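Local coordinates for protein carbohydrate kinase, FGGY (PDB 3IFR) that probably transfers a phosphate from ATP to D-xylulose, acting as an FGGY-type sugar kinase, at residues V24-T29 with A441-A446; H246-L251 with Y288-G293; L251-T256 with L431-G436. One frame throughout, in Å; residues are numbered along the deposited sequence.

Contact 1: V24-T29 with A441-A446; sequences VRLPDT and AAWVAA
Leu26 turns its CG away from its own carbonyl carbon and beside its backbone N (chi1 -61°), and this aims the fork of the side chain at Trp443 and Ala446 on helix 437-448. Trp443 has a chi1 of -148°, which lies off a staggered position, and it swings the six-membered half of its indole back towards the hairpin. The two side chains lie at a slant to each other. CD2 of Leu26 is 3.3 Å from CZ3 of Trp443, a close approach. The other methyl, CD1 of Leu26, meets CB of Ala446 at 3.6 Å. Ala446 fills the angle between leucine and indole, since its CB also lies over one ring face, near the rim. At the edge of the same ring, close to its plane, O of Pro27 is 3.9 Å from CH2 of Trp443. One helical turn before Ala446, CG2 of Val24 touches CB of Ala442 at 3.9 Å.

Residues 24-29 form the turn between strands 18-25 and 29-37. A cis peptide precedes Pro27, and Asp28 and Thr29 together face Arg25 in a classic beta bulge. Trp443 NE1 is hydrogen-bonded to Gly454 O, which helps to fix the rotation of the indole. Ala446 O accepts a hydrogen bond from Arg7.

Across the two segments the grip is mainly apolar, with one carbonyl oxygen at the indole edge. Between these two segments, close fit rather than bond direction probably sets the placement.

Contact 2: H246-L251 with Y288-G293; sequences HIASAL and YHLVPG
Helix 245-252, which follows strand 238-244 of the N-terminal sheet, presents Ile247, Ala248 and Leu251 to the loop that joins strands 269-273 and 298-301. Leu290 is the main partner from the loop. Its chain runs out extended (chi2 -175°), so CD1 reaches the helix surface. There CD1 of Leu290 sits 3.6 Å from CA of Ala248 and 3.9 Å from CD2 of Leu251. It thus fits between residues three apart on the helix, where the small Ala248 lets it come close to the backbone. The Leu251 and Leu290 side chains cross at a slant.

Ile247 works through its branch methyl. With CG2 anti to the backbone N, this methyl faces the loop and meets CG of Leu290 at 4.0 Å. CG2 of Ile247 also lies 3.8 Å from N of Leu290, and the Tyr288 carbonyl and the His289 side chain are close to the same methyl. At the far end CD1 of Leu251 touches CG2 of Val291 at 4.2 Å, the two side chains nearly perpendicular.

Helix 437-448 adds to the cluster: Val444 packs on Leu290, and Trp443 on Leu251. Tyr288 points away, and its ring takes a cation-pi contact from Arg179.

The contact is buried and almost wholly apolar, carried by aliphatic side chains. Between these two segments the loop is probably held by close fit, with no polar pair across them.

Contact 3: L251-T256 with L431-G436; sequences LAAGIT and LANPLG
The flat amide of Asn433 meets the end of helix 245-252 with its oxygen, not by stacking a face. OD1 of Asn433 lies 3.2 Å from CB of Ala252, and this methyl sits somewhat off the amide plane. CG of Asn433 is anti to its backbone N (chi1 -171°), which carries the amide across to the helix. Ala253 N is also near, but at 3.8 Å from OD1 of Asn433 it is too distant to be bonded. The carbonyl O of Gly436 comes to 4.0 Å from CB of Ala252, so two oxygens approach one methyl.

Leu431 supplies the apolar half. Its CG lies between the backbone N and the carbonyl carbon (chi1 66°), and both methyls of the fork face Ala253. CD1 of Leu431 is 3.8 Å from CB of Ala253, and CD2 of Leu431 is 3.9 Å from that same CB. CD2 also touches the Ala253 carbonyl oxygen. An alanine in place of Leu431 has neither methyl, which would probably leave a gap beside Ala253 at the helix end. Phe405 and Ser407 of the neighbouring strand also pack on Leu431.

The chain leaves the helix at Gly254, where a positive phi (84°) favours glycine. Its N bonds to Leu251 O at 2.7 Å, and Ile255 N probably bonds to Ala250 O. This is a Schellman motif. After this cap the chain continues through a short loop into strand 260-265, and here the last turn of the helix rests on the end of strand 428-432, in the same C-terminal sheet, and on the loop that follows.

In the fold
Contacts 1 and 2 join the N-terminal and C-terminal domains; contact 3 lies where the chain passes from one to the other. The centres of contacts 2 and 3 are about 11 and 12 Å from the centre of the chain. Both use helix 245-252, though Leu251 touches across only in contact 2. The centre of contact 1 is farther out, about 21 Å, and it includes the exposed Pro27, although most of its touching residues are buried. Helix 437-448, part of contact 1, borders the other two. Contacts 1 and 2 are mainly apolar. Contact 3, at the helix end, mixes methyl packing with the oxygens of Asn433 and Gly436. The two helices thus link the two sheets of the actin-like fold.

Contact 1: V24-T29 with A441-A446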
ATOM      1  N   VAL A  24       4.884 -17.902  12.527  1.00 25.37           N
ATOM      2  CA  VAL A  24       3.959 -18.822  11.884  1.00 24.78           C
ATOM      3  C   VAL A  24       4.567 -20.203  11.862  1.00 24.69           C
ATOM      4  O   VAL A  24       5.763 -20.376  11.563  1.00 23.67           O
ATOM      5  CB  VAL A  24       3.734 -18.413  10.424  1.00 27.73           C
ATOM      6  CG1 VAL A  24       2.904 -19.452   9.714  1.00 27.04           C
ATOM      7  CG2 VAL A  24       3.152 -17.007  10.328  1.00 24.44           C
ATOM      8  N   ARG A  25       3.754 -21.179  12.208  1.00 25.66           N
ATOM      9  CA  ARG A  25       4.098 -22.568  11.976  1.00 28.39           C
ATOM     10  C   ARG A  25       3.358 -22.947  10.713  1.00 30.50           C
ATOM     11  O   ARG A  25       2.122 -22.847  10.650  1.00 26.80           O
ATOM     12  CB  ARG A  25       3.598 -23.438  13.132  1.00 33.92           C
ATOM     13  CG  ARG A  25       3.578 -24.981  12.877  1.00 35.73           C
ATOM     14  CD  ARG A  25       2.638 -25.680  13.895  1.00 37.89           C
ATOM     15  NE  ARG A  25       2.745 -25.023  15.210  1.00 47.95           N
ATOM     16  CZ  ARG A  25       1.764 -24.958  16.108  1.00 50.58           C
ATOM     17  NH1 ARG A  25       0.584 -25.533  15.833  1.00 51.78           N
ATOM     18  NH2 ARG A  25       1.961 -24.330  17.279  1.00 42.11           N
ATOM     19  N   LEU A  26       4.102 -23.352   9.696  1.00 29.81           N
ATOM     20  CA  LEU A  26       3.462 -23.738   8.451  1.00 30.52           C
ATOM     21  C   LEU A  26       2.732 -25.088   8.612  1.00 32.77           C
ATOM     22  O   LEU A  26       3.190 -25.960   9.346  1.00 33.12           O
ATOM     23  CB  LEU A  26       4.472 -23.711   7.310  1.00 27.27           C
ATOM     24  CG  LEU A  26       4.998 -22.260   7.175  1.00 32.68           C
ATOM     25  CD1 LEU A  26       6.402 -22.168   6.590  1.00 30.35           C
ATOM     26  CD2 LEU A  26       4.034 -21.314   6.415  1.00 30.06           C
ATOM     27  N   PRO A  27       1.602 -25.263   7.903  1.00 33.73           N
ATOM     28  CA  PRO A  27       1.213 -24.291   6.878  1.00 35.01           C
ATOM     29  C   PRO A  27       0.241 -23.207   7.318  1.00 31.45           C
ATOM     30  O   PRO A  27      -0.007 -22.331   6.515  1.00 32.53           O
ATOM     31  CB  PRO A  27       0.499 -25.167   5.821  1.00 37.12           C
ATOM     32  CG  PRO A  27       0.166 -26.491   6.519  1.00 36.35           C
ATOM     33  CD  PRO A  27       0.682 -26.414   7.940  1.00 34.86           C
ATOM     34  N   ASP A  28      -0.342 -23.253   8.501  1.00 32.65           N
ATOM     35  CA  ASP A  28      -1.573 -22.481   8.644  1.00 34.64           C
ATOM     36  C   ASP A  28      -1.829 -21.908  10.004  1.00 35.11           C
ATOM     37  O   ASP A  28      -2.972 -21.570  10.328  1.00 34.33           O
ATOM     38  CB  ASP A  28      -2.789 -23.326   8.187  1.00 39.76           C
ATOM     39  CG  ASP A  28      -3.191 -24.425   9.202  1.00 44.93           C
ATOM     40  OD1 ASP A  28      -3.784 -24.083  10.255  1.00 45.83           O
ATOM     41  OD2 ASP A  28      -2.970 -25.637   8.926  1.00 45.15           O
ATOM     42  N   THR A  29      -0.762 -21.769  10.782  1.00 33.01           N
ATOM     43  CA  THR A  29      -0.890 -21.416  12.191  1.00 32.07           C
ATOM     44  C   THR A  29       0.004 -20.246  12.602  1.00 31.23           C
ATOM     45  O   THR A  29       1.209 -20.196  12.301  1.00 30.85           O
ATOM     46  CB  THR A  29      -0.559 -22.629  13.072  1.00 33.45           C
ATOM     47  OG1 THR A  29      -1.285 -23.767  12.593  1.00 34.28           O
ATOM     48  CG2 THR A  29      -0.924 -22.349  14.515  1.00 31.30           C
ATOM     49  N   ALA A 441       4.760 -11.139   4.440  1.00 20.43           N
ATOM     50  CA  ALA A 441       6.210 -11.299   4.660  1.00 21.02           C
ATOM     51  C   ALA A 441       6.630 -12.684   5.174  1.00 18.72           C
ATOM     52  O   ALA A 441       7.578 -13.256   4.650  1.00 19.64           O
ATOM     53  CB  ALA A 441       6.798 -10.157   5.536  1.00 19.01           C
ATOM     54  N   ALA A 442       5.930 -13.238   6.164  1.00 18.28           N
ATOM     55  CA  ALA A 442       6.215 -14.614   6.568  1.00 19.05           C
ATOM     56  C   ALA A 442       6.170 -15.511   5.327  1.00 20.52           C
ATOM     57  O   ALA A 442       6.993 -16.407   5.177  1.00 18.98           O
ATOM     58  CB  ALA A 442       5.227 -15.101   7.576  1.00 18.61           C
ATOM     59  N   TRP A 443       5.209 -15.253   4.436  1.00 19.99           N
ATOM     60  CA  TRP A 443       5.028 -16.131   3.292  1.00 20.48           C
ATOM     61  C   TRP A 443       6.233 -16.157   2.370  1.00 19.29           C
ATOM     62  O   TRP A 443       6.532 -17.175   1.746  1.00 21.99           O
ATOM     63  CB  TRP A 443       3.741 -15.815   2.511  1.00 22.42           C
ATOM     64  CG  TRP A 443       3.204 -17.055   1.928  1.00 26.62           C
ATOM     65  CD1 TRP A 443       3.136 -17.407   0.589  1.00 28.83           C
ATOM     66  CD2 TRP A 443       2.730 -18.184   2.661  1.00 29.96           C
ATOM     67  NE1 TRP A 443       2.617 -18.686   0.459  1.00 27.07           N
ATOM     68  CE2 TRP A 443       2.358 -19.179   1.714  1.00 29.84           C
ATOM     69  CE3 TRP A 443       2.566 -18.452   4.022  1.00 26.74           C
ATOM     70  CZ2 TRP A 443       1.831 -20.401   2.103  1.00 28.63           C
ATOM     71  CZ3 TRP A 443       2.044 -19.670   4.403  1.00 27.50           C
ATOM     72  CH2 TRP A 443       1.673 -20.628   3.442  1.00 30.20           C
ATOM     73  N   VAL A 444       6.931 -15.044   2.264  1.00 18.02           N
ATOM     74  CA  VAL A 444       8.086 -15.021   1.406  1.00 16.86           C
ATOM     75  C   VAL A 444       9.142 -15.975   1.920  1.00 17.94           C
ATOM     76  O   VAL A 444       9.844 -16.649   1.147  1.00 19.47           O
ATOM     77  CB  VAL A 444       8.673 -13.631   1.292  1.00 14.86           C
ATOM     78  CG1 VAL A 444      10.003 -13.699   0.643  1.00 16.08           C
ATOM     79  CG2 VAL A 444       7.725 -12.717   0.538  1.00 17.76           C
ATOM     80  N   ALA A 445       9.270 -16.030   3.228  1.00 17.18           N
ATOM     81  CA  ALA A 445      10.297 -16.851   3.820  1.00 19.65           C
ATOM     82  C   ALA A 445       9.794 -18.281   3.841  1.00 19.28           C
ATOM     83  O   ALA A 445      10.583 -19.223   3.849  1.00 19.53           O
ATOM     84  CB  ALA A 445      10.627 -16.371   5.220  1.00 17.97           C
ATOM     85  N   ALA A 446       8.476 -18.436   3.864  1.00 18.44           N
ATOM     86  CA  ALA A 446       7.876 -19.772   3.890  1.00 20.80           C
ATOM     87  C   ALA A 446       8.224 -20.507   2.581  1.00 22.33           C
ATOM     88  O   ALA A 446       8.664 -21.650   2.587  1.00 22.53           O
ATOM     89  CB  ALA A 446       6.392 -19.663   4.048  1.00 18.90           C
TER

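Contact 2: H246-L251 with Y288-G293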
ATOM      1  N   HIS A 246       2.377  -2.840   1.043  1.00 18.06           N
ATOM      2  CA  HIS A 246       1.107  -3.030   0.410  1.00 16.90           C
ATOM      3  C   HIS A 246       1.051  -4.246  -0.518  1.00 19.91           C
ATOM      4  O   HIS A 246       0.056  -4.872  -0.598  1.00 21.62           O
ATOM      5  CB  HIS A 246       0.569  -1.730  -0.223  1.00 16.29           C
ATOM      6  CG  HIS A 246       1.363  -1.240  -1.379  1.00 21.26           C
ATOM      7  ND1 HIS A 246       2.663  -0.837  -1.259  1.00 21.33           N
ATOM      8  CD2 HIS A 246       1.047  -1.082  -2.676  1.00 21.22           C
ATOM      9  CE1 HIS A 246       3.114  -0.460  -2.429  1.00 19.19           C
ATOM     10  NE2 HIS A 246       2.153  -0.595  -3.305  1.00 19.87           N
ATOM     11  N   ILE A 247       2.144  -4.574  -1.168  1.00 17.12           N
ATOM     12  CA  ILE A 247       2.274  -5.769  -1.969  1.00 19.67           C
ATOM     13  C   ILE A 247       2.225  -7.060  -1.114  1.00 21.25           C
ATOM     14  O   ILE A 247       1.590  -8.032  -1.507  1.00 21.99           O
ATOM     15  CB  ILE A 247       3.571  -5.763  -2.843  1.00 18.82           C
ATOM     16  CG1 ILE A 247       3.791  -4.379  -3.465  1.00 18.90           C
ATOM     17  CG2 ILE A 247       3.455  -6.844  -3.945  1.00 17.73           C
ATOM     18  CD1 ILE A 247       2.613  -3.961  -4.331  1.00 20.93           C
ATOM     19  N   ALA A 248       2.883  -7.061   0.044  1.00 21.26           N
ATOM     20  CA  ALA A 248       2.834  -8.226   0.917  1.00 23.49           C
ATOM     21  C   ALA A 248       1.406  -8.386   1.407  1.00 22.68           C
ATOM     22  O   ALA A 248       0.912  -9.513   1.536  1.00 23.91           O
ATOM     23  CB  ALA A 248       3.796  -8.100   2.078  1.00 19.86           C
ATOM     24  N   SER A 249       0.726  -7.267   1.637  1.00 21.84           N
ATOM     25  CA  SER A 249      -0.696  -7.335   1.964  1.00 24.35           C
ATOM     26  C   SER A 249      -1.486  -7.944   0.814  1.00 24.88           C
ATOM     27  O   SER A 249      -2.374  -8.761   1.039  1.00 23.95           O
ATOM     28  CB  SER A 249      -1.275  -5.972   2.326  1.00 23.90           C
ATOM     29  OG  SER A 249      -1.363  -5.852   3.724  1.00 28.89           O
ATOM     30  N   ALA A 250      -1.173  -7.569  -0.425  1.00 24.21           N
ATOM     31  CA  ALA A 250      -1.909  -8.163  -1.549  1.00 23.41           C
ATOM     32  C   ALA A 250      -1.697  -9.690  -1.560  1.00 23.04           C
ATOM     33  O   ALA A 250      -2.640 -10.457  -1.573  1.00 25.60           O
ATOM     34  CB  ALA A 250      -1.512  -7.542  -2.862  1.00 21.17           C
ATOM     35  N   LEU A 251      -0.454 -10.120  -1.531  1.00 24.62           N
ATOM     36  CA  LEU A 251      -0.117 -11.544  -1.399  1.00 25.61           C
ATOM     37  C   LEU A 251      -0.917 -12.261  -0.312  1.00 22.27           C
ATOM     38  O   LEU A 251      -1.501 -13.285  -0.541  1.00 24.15           O
ATOM     39  CB  LEU A 251       1.366 -11.666  -1.058  1.00 22.92           C
ATOM     40  CG  LEU A 251       1.829 -13.112  -0.990  1.00 23.26           C
ATOM     41  CD1 LEU A 251       1.507 -13.804  -2.313  1.00 20.55           C
ATOM     42  CD2 LEU A 251       3.327 -13.183  -0.634  1.00 19.62           C
ATOM     43  N   TYR A 288       6.956  -4.220  -8.555  1.00 20.38           N
ATOM     44  CA  TYR A 288       7.127  -5.634  -8.824  1.00 20.68           C
ATOM     45  C   TYR A 288       6.260  -6.394  -7.843  1.00 22.98           C
ATOM     46  O   TYR A 288       6.131  -5.985  -6.695  1.00 22.14           O
ATOM     47  CB  TYR A 288       8.567  -6.055  -8.632  1.00 23.47           C
ATOM     48  CG  TYR A 288       9.502  -5.452  -9.658  1.00 25.33           C
ATOM     49  CD1 TYR A 288       9.698  -6.061 -10.883  1.00 25.50           C
ATOM     50  CD2 TYR A 288      10.197  -4.274  -9.387  1.00 24.63           C
ATOM     51  CE1 TYR A 288      10.555  -5.513 -11.819  1.00 27.31           C
ATOM     52  CE2 TYR A 288      11.057  -3.723 -10.313  1.00 25.67           C
ATOM     53  CZ  TYR A 288      11.226  -4.341 -11.528  1.00 24.51           C
ATOM     54  OH  TYR A 288      12.068  -3.787 -12.441  1.00 22.49           O
ATOM     55  N   HIS A 289       5.653  -7.504  -8.266  1.00 22.15           N
ATOM     56  CA  HIS A 289       5.007  -8.355  -7.278  1.00 20.60           C
ATOM     57  C   HIS A 289       6.075  -9.057  -6.443  1.00 19.68           C
ATOM     58  O   HIS A 289       7.241  -9.076  -6.816  1.00 18.81           O
ATOM     59  CB  HIS A 289       4.161  -9.404  -7.956  1.00 21.91           C
ATOM     60  CG  HIS A 289       3.091  -9.955  -7.077  1.00 23.34           C
ATOM     61  ND1 HIS A 289       1.804 -10.181  -7.523  1.00 26.60           N
ATOM     62  CD2 HIS A 289       3.101 -10.312  -5.777  1.00 20.65           C
ATOM     63  CE1 HIS A 289       1.074 -10.658  -6.532  1.00 23.01           C
ATOM     64  NE2 HIS A 289       1.839 -10.728  -5.463  1.00 23.83           N
ATOM     65  N   LEU A 290       5.690  -9.644  -5.313  1.00 20.52           N
ATOM     66  CA  LEU A 290       6.631 -10.498  -4.591  1.00 19.83           C
ATOM     67  C   LEU A 290       6.760 -11.788  -5.388  1.00 21.25           C
ATOM     68  O   LEU A 290       7.850 -12.354  -5.499  1.00 23.06           O
ATOM     69  CB  LEU A 290       6.193 -10.787  -3.157  1.00 19.19           C
ATOM     70  CG  LEU A 290       5.810  -9.581  -2.290  1.00 20.37           C
ATOM     71  CD1 LEU A 290       5.498  -9.952  -0.849  1.00 18.51           C
ATOM     72  CD2 LEU A 290       6.932  -8.564  -2.349  1.00 19.99           C
ATOM     73  N   VAL A 291       5.657 -12.238  -5.975  1.00 21.82           N
ATOM     74  CA  VAL A 291       5.704 -13.429  -6.824  1.00 20.63           C
ATOM     75  C   VAL A 291       6.611 -13.239  -8.060  1.00 20.19           C
ATOM     76  O   VAL A 291       6.402 -12.361  -8.894  1.00 20.83           O
ATOM     77  CB  VAL A 291       4.291 -13.901  -7.222  1.00 20.80           C
ATOM     78  CG1 VAL A 291       4.377 -15.134  -8.081  1.00 18.50           C
ATOM     79  CG2 VAL A 291       3.467 -14.209  -5.997  1.00 19.78           C
ATOM     80  N   PRO A 292       7.648 -14.063  -8.160  1.00 20.52           N
ATOM     81  CA  PRO A 292       8.679 -13.887  -9.177  1.00 20.60           C
ATOM     82  C   PRO A 292       8.065 -13.872 -10.532  1.00 20.25           C
ATOM     83  O   PRO A 292       7.324 -14.769 -10.837  1.00 24.15           O
ATOM     84  CB  PRO A 292       9.522 -15.137  -9.009  1.00 20.57           C
ATOM     85  CG  PRO A 292       9.378 -15.469  -7.539  1.00 19.66           C
ATOM     86  CD  PRO A 292       7.957 -15.162  -7.236  1.00 20.18           C
ATOM     87  N   GLY A 293       8.335 -12.868 -11.339  1.00 21.61           N
ATOM     88  CA  GLY A 293       7.830 -12.899 -12.688  1.00 21.59           C
ATOM     89  C   GLY A 293       6.646 -11.989 -12.863  1.00 20.14           C
ATOM     90  O   GLY A 293       6.329 -11.572 -13.971  1.00 24.10           O
TER

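Contact 3: L251-T256 with L431-G436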
ATOM      1  N   LEU A 251      -0.454 -10.120  -1.531  1.00 24.62           N
ATOM      2  CA  LEU A 251      -0.117 -11.544  -1.399  1.00 25.61           C
ATOM      3  C   LEU A 251      -0.917 -12.261  -0.312  1.00 22.27           C
ATOM      4  O   LEU A 251      -1.501 -13.285  -0.541  1.00 24.15           O
ATOM      5  CB  LEU A 251       1.366 -11.666  -1.058  1.00 22.92           C
ATOM      6  CG  LEU A 251       1.829 -13.112  -0.990  1.00 23.26           C
ATOM      7  CD1 LEU A 251       1.507 -13.804  -2.313  1.00 20.55           C
ATOM      8  CD2 LEU A 251       3.327 -13.183  -0.634  1.00 19.62           C
ATOM      9  N   ALA A 252      -0.935 -11.717   0.887  1.00 27.16           N
ATOM     10  CA  ALA A 252      -1.674 -12.337   1.999  1.00 25.43           C
ATOM     11  C   ALA A 252      -3.136 -12.423   1.696  1.00 24.91           C
ATOM     12  O   ALA A 252      -3.822 -13.337   2.166  1.00 32.91           O
ATOM     13  CB  ALA A 252      -1.444 -11.550   3.325  1.00 24.22           C
ATOM     14  N   ALA A 253      -3.648 -11.475   0.935  1.00 24.58           N
ATOM     15  CA  ALA A 253      -5.052 -11.563   0.558  1.00 26.47           C
ATOM     16  C   ALA A 253      -5.264 -12.576  -0.579  1.00 24.01           C
ATOM     17  O   ALA A 253      -6.377 -12.783  -1.033  1.00 27.36           O
ATOM     18  CB  ALA A 253      -5.640 -10.183   0.217  1.00 24.04           C
ATOM     19  N   GLY A 254      -4.191 -13.214  -1.017  1.00 22.58           N
ATOM     20  CA  GLY A 254      -4.280 -14.184  -2.092  1.00 24.17           C
ATOM     21  C   GLY A 254      -4.251 -13.612  -3.491  1.00 26.92           C
ATOM     22  O   GLY A 254      -4.815 -14.196  -4.400  1.00 29.01           O
ATOM     23  N   ILE A 255      -3.637 -12.456  -3.688  1.00 24.39           N
ATOM     24  CA  ILE A 255      -3.430 -11.975  -5.042  1.00 21.53           C
ATOM     25  C   ILE A 255      -2.083 -12.520  -5.535  1.00 22.68           C
ATOM     26  O   ILE A 255      -0.985 -11.945  -5.252  1.00 23.43           O
ATOM     27  CB  ILE A 255      -3.518 -10.424  -5.130  1.00 21.11           C
ATOM     28  CG1 ILE A 255      -4.986  -9.987  -5.260  1.00 24.65           C
ATOM     29  CG2 ILE A 255      -2.789  -9.908  -6.346  1.00 20.28           C
ATOM     30  CD1 ILE A 255      -5.745  -9.996  -3.983  1.00 22.19           C
ATOM     31  N   THR A 256      -2.164 -13.634  -6.256  1.00 18.27           N
ATOM     32  CA  THR A 256      -0.999 -14.389  -6.704  1.00 20.93           C
ATOM     33  C   THR A 256      -0.968 -14.728  -8.191  1.00 20.78           C
ATOM     34  O   THR A 256       0.069 -15.132  -8.709  1.00 21.76           O
ATOM     35  CB  THR A 256      -0.835 -15.742  -5.928  1.00 22.20           C
ATOM     36  OG1 THR A 256      -1.829 -16.654  -6.362  1.00 24.80           O
ATOM     37  CG2 THR A 256      -0.991 -15.553  -4.449  1.00 22.11           C
ATOM     38  N   LEU A 431     -12.644 -11.038   2.482  1.00 23.21           N
ATOM     39  CA  LEU A 431     -11.696 -11.680   3.383  1.00 29.69           C
ATOM     40  C   LEU A 431     -11.271 -10.699   4.471  1.00 27.53           C
ATOM     41  O   LEU A 431     -11.413  -9.478   4.342  1.00 26.22           O
ATOM     42  CB  LEU A 431     -10.469 -12.158   2.622  1.00 29.80           C
ATOM     43  CG  LEU A 431      -9.664 -10.990   2.064  1.00 27.32           C
ATOM     44  CD1 LEU A 431      -8.338 -10.880   2.793  1.00 27.98           C
ATOM     45  CD2 LEU A 431      -9.421 -11.173   0.571  1.00 28.46           C
ATOM     46  N   ALA A 432     -10.778 -11.240   5.567  1.00 29.18           N
ATOM     47  CA  ALA A 432     -10.224 -10.389   6.612  1.00 33.79           C
ATOM     48  C   ALA A 432      -8.742 -10.683   6.730  1.00 33.88           C
ATOM     49  O   ALA A 432      -8.319 -11.845   6.733  1.00 36.95           O
ATOM     50  CB  ALA A 432     -10.926 -10.643   7.935  1.00 31.01           C
ATOM     51  N   ASN A 433      -7.940  -9.647   6.846  1.00 32.29           N
ATOM     52  CA  ASN A 433      -6.503  -9.841   6.910  1.00 33.50           C
ATOM     53  C   ASN A 433      -6.008  -8.884   7.944  1.00 35.87           C
ATOM     54  O   ASN A 433      -5.408  -7.882   7.605  1.00 38.02           O
ATOM     55  CB  ASN A 433      -5.923  -9.470   5.565  1.00 35.17           C
ATOM     56  CG  ASN A 433      -4.463  -9.834   5.420  1.00 40.41           C
ATOM     57  OD1 ASN A 433      -3.922  -9.689   4.297  1.00 37.16           O
ATOM     58  ND2 ASN A 433      -3.800 -10.301   6.529  1.00 34.23           N
ATOM     59  N   PRO A 434      -6.300  -9.170   9.217  1.00 37.34           N
ATOM     60  CA  PRO A 434      -6.106  -8.183  10.281  1.00 37.70           C
ATOM     61  C   PRO A 434      -4.614  -7.986  10.597  1.00 40.46           C
ATOM     62  O   PRO A 434      -4.133  -6.853  10.646  1.00 41.56           O
ATOM     63  CB  PRO A 434      -6.830  -8.801  11.484  1.00 33.03           C
ATOM     64  CG  PRO A 434      -7.279 -10.158  11.061  1.00 38.08           C
ATOM     65  CD  PRO A 434      -6.636 -10.497   9.750  1.00 37.36           C
ATOM     66  N   LEU A 435      -3.892  -9.084  10.782  1.00 39.31           N
ATOM     67  CA  LEU A 435      -2.481  -9.026  11.115  1.00 37.52           C
ATOM     68  C   LEU A 435      -1.734  -8.261  10.056  1.00 40.31           C
ATOM     69  O   LEU A 435      -0.661  -7.749  10.329  1.00 39.51           O
ATOM     70  CB  LEU A 435      -1.900 -10.427  11.185  1.00 38.78           C
ATOM     71  CG  LEU A 435      -2.148 -11.125  12.513  1.00 39.92           C
ATOM     72  CD1 LEU A 435      -3.580 -10.899  12.936  1.00 42.14           C
ATOM     73  CD2 LEU A 435      -1.832 -12.627  12.409  1.00 37.57           C
ATOM     74  N   GLY A 436      -2.270  -8.225   8.833  1.00 38.18           N
ATOM     75  CA  GLY A 436      -1.715  -7.388   7.777  1.00 33.47           C
ATOM     76  C   GLY A 436      -0.573  -7.887   6.879  1.00 32.57           C
ATOM     77  O   GLY A 436      -0.568  -9.043   6.378  1.00 28.40           O
TER